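Uncharacterized protein (Escherichia coli O157:H7, PDB 4ZV9) is of unknown function but, as a member of the dienelactone hydrolase family with an alpha/beta-hydrolase fold, probably acts as a hydrolase. Local coordinates at residues A[45-50]-A[70-75]. Numbering follows the deposited sequence.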
loop_
_atom_site.group_PDB
_atom_site.type_symbol
_atom_site.label_atom_id
_atom_site.label_comp_id
_atom_site.label_asym_id
_atom_site.label_seq_id
_atom_site.Cartn_x
_atom_site.Cartn_y
_atom_site.Cartn_z
ATOM N N VAL A 45 3.112 -7.895 -3.656
ATOM C CA VAL A 45 2.318 -6.816 -3.099
ATOM C C VAL A 45 3.120 -5.543 -3.179
ATOM O O VAL A 45 4.294 -5.510 -2.761
ATOM C CB VAL A 45 1.967 -7.075 -1.634
ATOM C CG1 VAL A 45 1.236 -5.880 -1.040
ATOM C CG2 VAL A 45 1.135 -8.340 -1.501
ATOM N N VAL A 46 2.519 -4.501 -3.750
ATOM C CA VAL A 46 3.141 -3.187 -3.756
ATOM C C VAL A 46 2.648 -2.493 -2.474
ATOM O O VAL A 46 1.452 -2.489 -2.184
ATOM C CB VAL A 46 2.773 -2.370 -5.008
ATOM C CG1 VAL A 46 3.218 -0.917 -4.884
ATOM C CG2 VAL A 46 3.397 -3.012 -6.237
ATOM N N VAL A 47 3.573 -1.909 -1.722
ATOM C CA VAL A 47 3.246 -1.208 -0.492
ATOM C C VAL A 47 3.504 0.280 -0.699
ATOM O O VAL A 47 4.629 0.684 -0.985
ATOM C CB VAL A 47 4.090 -1.738 0.670
ATOM C CG1 VAL A 47 3.796 -0.965 1.952
ATOM C CG2 VAL A 47 3.840 -3.215 0.874
ATOM N N VAL A 48 2.471 1.095 -0.544
ATOM C CA VAL A 48 2.579 2.523 -0.789
ATOM C C VAL A 48 2.631 3.293 0.517
ATOM O O VAL A 48 1.746 3.163 1.377
ATOM C CB VAL A 48 1.397 3.053 -1.613
ATOM C CG1 VAL A 48 1.631 4.511 -1.991
ATOM C CG2 VAL A 48 1.179 2.202 -2.853
ATOM N N HIS A 49 3.645 4.142 0.647
ATOM C CA HIS A 49 3.830 4.926 1.872
ATOM C C HIS A 49 2.805 6.045 2.073
ATOM O O HIS A 49 1.865 6.214 1.277
ATOM C CB HIS A 49 5.265 5.494 1.937
ATOM C CG HIS A 49 5.660 6.345 0.757
ATOM N ND1 HIS A 49 5.095 7.576 0.503
ATOM C CD2 HIS A 49 6.628 6.181 -0.176
ATOM C CE1 HIS A 49 5.679 8.126 -0.551
ATOM N NE2 HIS A 49 6.615 7.300 -0.981
ATOM N N GLU A 50 2.975 6.791 3.169
ATOM C CA GLU A 50 2.082 7.882 3.528
ATOM C C GLU A 50 2.523 9.182 2.818
ATOM O O GLU A 50 3.085 9.138 1.708
ATOM C CB GLU A 50 2.027 7.992 5.077
ATOM C CG GLU A 50 1.545 6.710 5.767
ATOM C CD GLU A 50 1.636 6.742 7.299
ATOM O OE1 GLU A 50 2.710 7.066 7.820
ATOM O OE2 GLU A 50 0.658 6.382 7.990
ATOM N N TYR A 70 4.817 -13.141 0.868
ATOM C CA TYR A 70 4.709 -12.451 -0.431
ATOM C C TYR A 70 5.944 -11.618 -0.743
ATOM O O TYR A 70 6.685 -11.231 0.173
ATOM C CB TYR A 70 3.486 -11.554 -0.434
ATOM C CG TYR A 70 2.232 -12.297 -0.008
ATOM C CD1 TYR A 70 1.616 -13.189 -0.862
ATOM C CD2 TYR A 70 1.706 -12.140 1.271
ATOM C CE1 TYR A 70 0.481 -13.898 -0.471
ATOM C CE2 TYR A 70 0.577 -12.836 1.676
ATOM C CZ TYR A 70 -0.035 -13.717 0.798
ATOM O OH TYR A 70 -1.156 -14.424 1.196
ATOM N N ILE A 71 6.187 -11.356 -2.028
ATOM C CA ILE A 71 7.271 -10.437 -2.413
ATOM C C ILE A 71 6.693 -9.041 -2.272
ATOM O O ILE A 71 5.688 -8.736 -2.889
ATOM C CB ILE A 71 7.753 -10.626 -3.865
ATOM C CG1 ILE A 71 8.326 -12.034 -4.039
ATOM C CG2 ILE A 71 8.839 -9.596 -4.179
ATOM C CD1 ILE A 71 8.582 -12.424 -5.479
ATOM N N ALA A 72 7.334 -8.195 -1.469
ATOM C CA ALA A 72 6.850 -6.847 -1.246
ATOM C C ALA A 72 7.789 -5.821 -1.865
ATOM O O ALA A 72 9.011 -5.939 -1.753
ATOM C CB ALA A 72 6.713 -6.600 0.247
ATOM N N LEU A 73 7.215 -4.834 -2.542
ATOM C CA LEU A 73 7.987 -3.734 -3.100
ATOM C C LEU A 73 7.385 -2.426 -2.613
ATOM O O LEU A 73 6.198 -2.165 -2.836
ATOM C CB LEU A 73 7.982 -3.767 -4.611
ATOM C CG LEU A 73 8.654 -2.577 -5.302
ATOM C CD1 LEU A 73 10.120 -2.405 -4.898
ATOM C CD2 LEU A 73 8.564 -2.733 -6.803
ATOM N N ALA A 74 8.192 -1.633 -1.916
ATOM C CA ALA A 74 7.793 -0.327 -1.394
ATOM C C ALA A 74 8.625 0.749 -2.078
ATOM O O ALA A 74 9.790 0.953 -1.715
ATOM C CB ALA A 74 8.006 -0.277 0.116
ATOM N N PRO A 75 8.060 1.422 -3.097
ATOM C CA PRO A 75 8.838 2.452 -3.778
ATOM C C PRO A 75 9.130 3.672 -2.907
ATOM O O PRO A 75 8.386 3.950 -1.956
ATOM C CB PRO A 75 7.928 2.845 -4.961
ATOM C CG PRO A 75 7.046 1.681 -5.178
ATOM C CD PRO A 75 6.794 1.145 -3.791
HETATM O O HOH W 1 6.125 2.985 -0.441
#
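V47 and A74 sit abreast on neighbouring parallel strands, CB to CB 4.2 Å apart, a worked example of side chains in register across a parallel strand pair. A72 shares their face of the sheet: its CB lies 4.5 Å from V47 CG2, the branch that stands anti to the carbonyl carbon. V45 is on this side too, and its side chain runs obliquely to that of Y70, V45 CG2 meeting Y70 CB at 4.1 Å, with the phenol ring leading off. Helix 56-67 covers this face, where V65 touches V45, A72 and Y70. The other face carries V46, L73 and P75. V46 points CG1 along the strand, anti to its own nitrogen (chi1 170°), to within 4.3 Å of P75 CD, while helix 100-116 packs over L73 and P75.

Three backbone bonds zip the strands together: V45 N to I71 O, L73 N to V45 O, and V47 N to L73 O, the last nearly straight at 170°. P75 has no N-H to continue the ladder toward V47 O, and its CD occupies that place, 3.6 Å from the oxygen. A water takes over, donating to both V47 O and P75 O and receiving a weak bond from H49 N.

Beyond the strand, H49 turns its imidazole back toward P75, bringing CD2 edge-on to P75 O at 3.4 Å. Two bonds fix the ring's rotation: ND1 donates in the ring plane to E50 O at 2.8 Å, and NE2 pairs with G77 N. F107 adds an edge-to-face contact. The segments thus form the parallel pair of a beta-alpha-beta crossover, strand 42-48, helix 56-67, strand 71-75, within the central sheet of the alpha/beta-hydrolase fold.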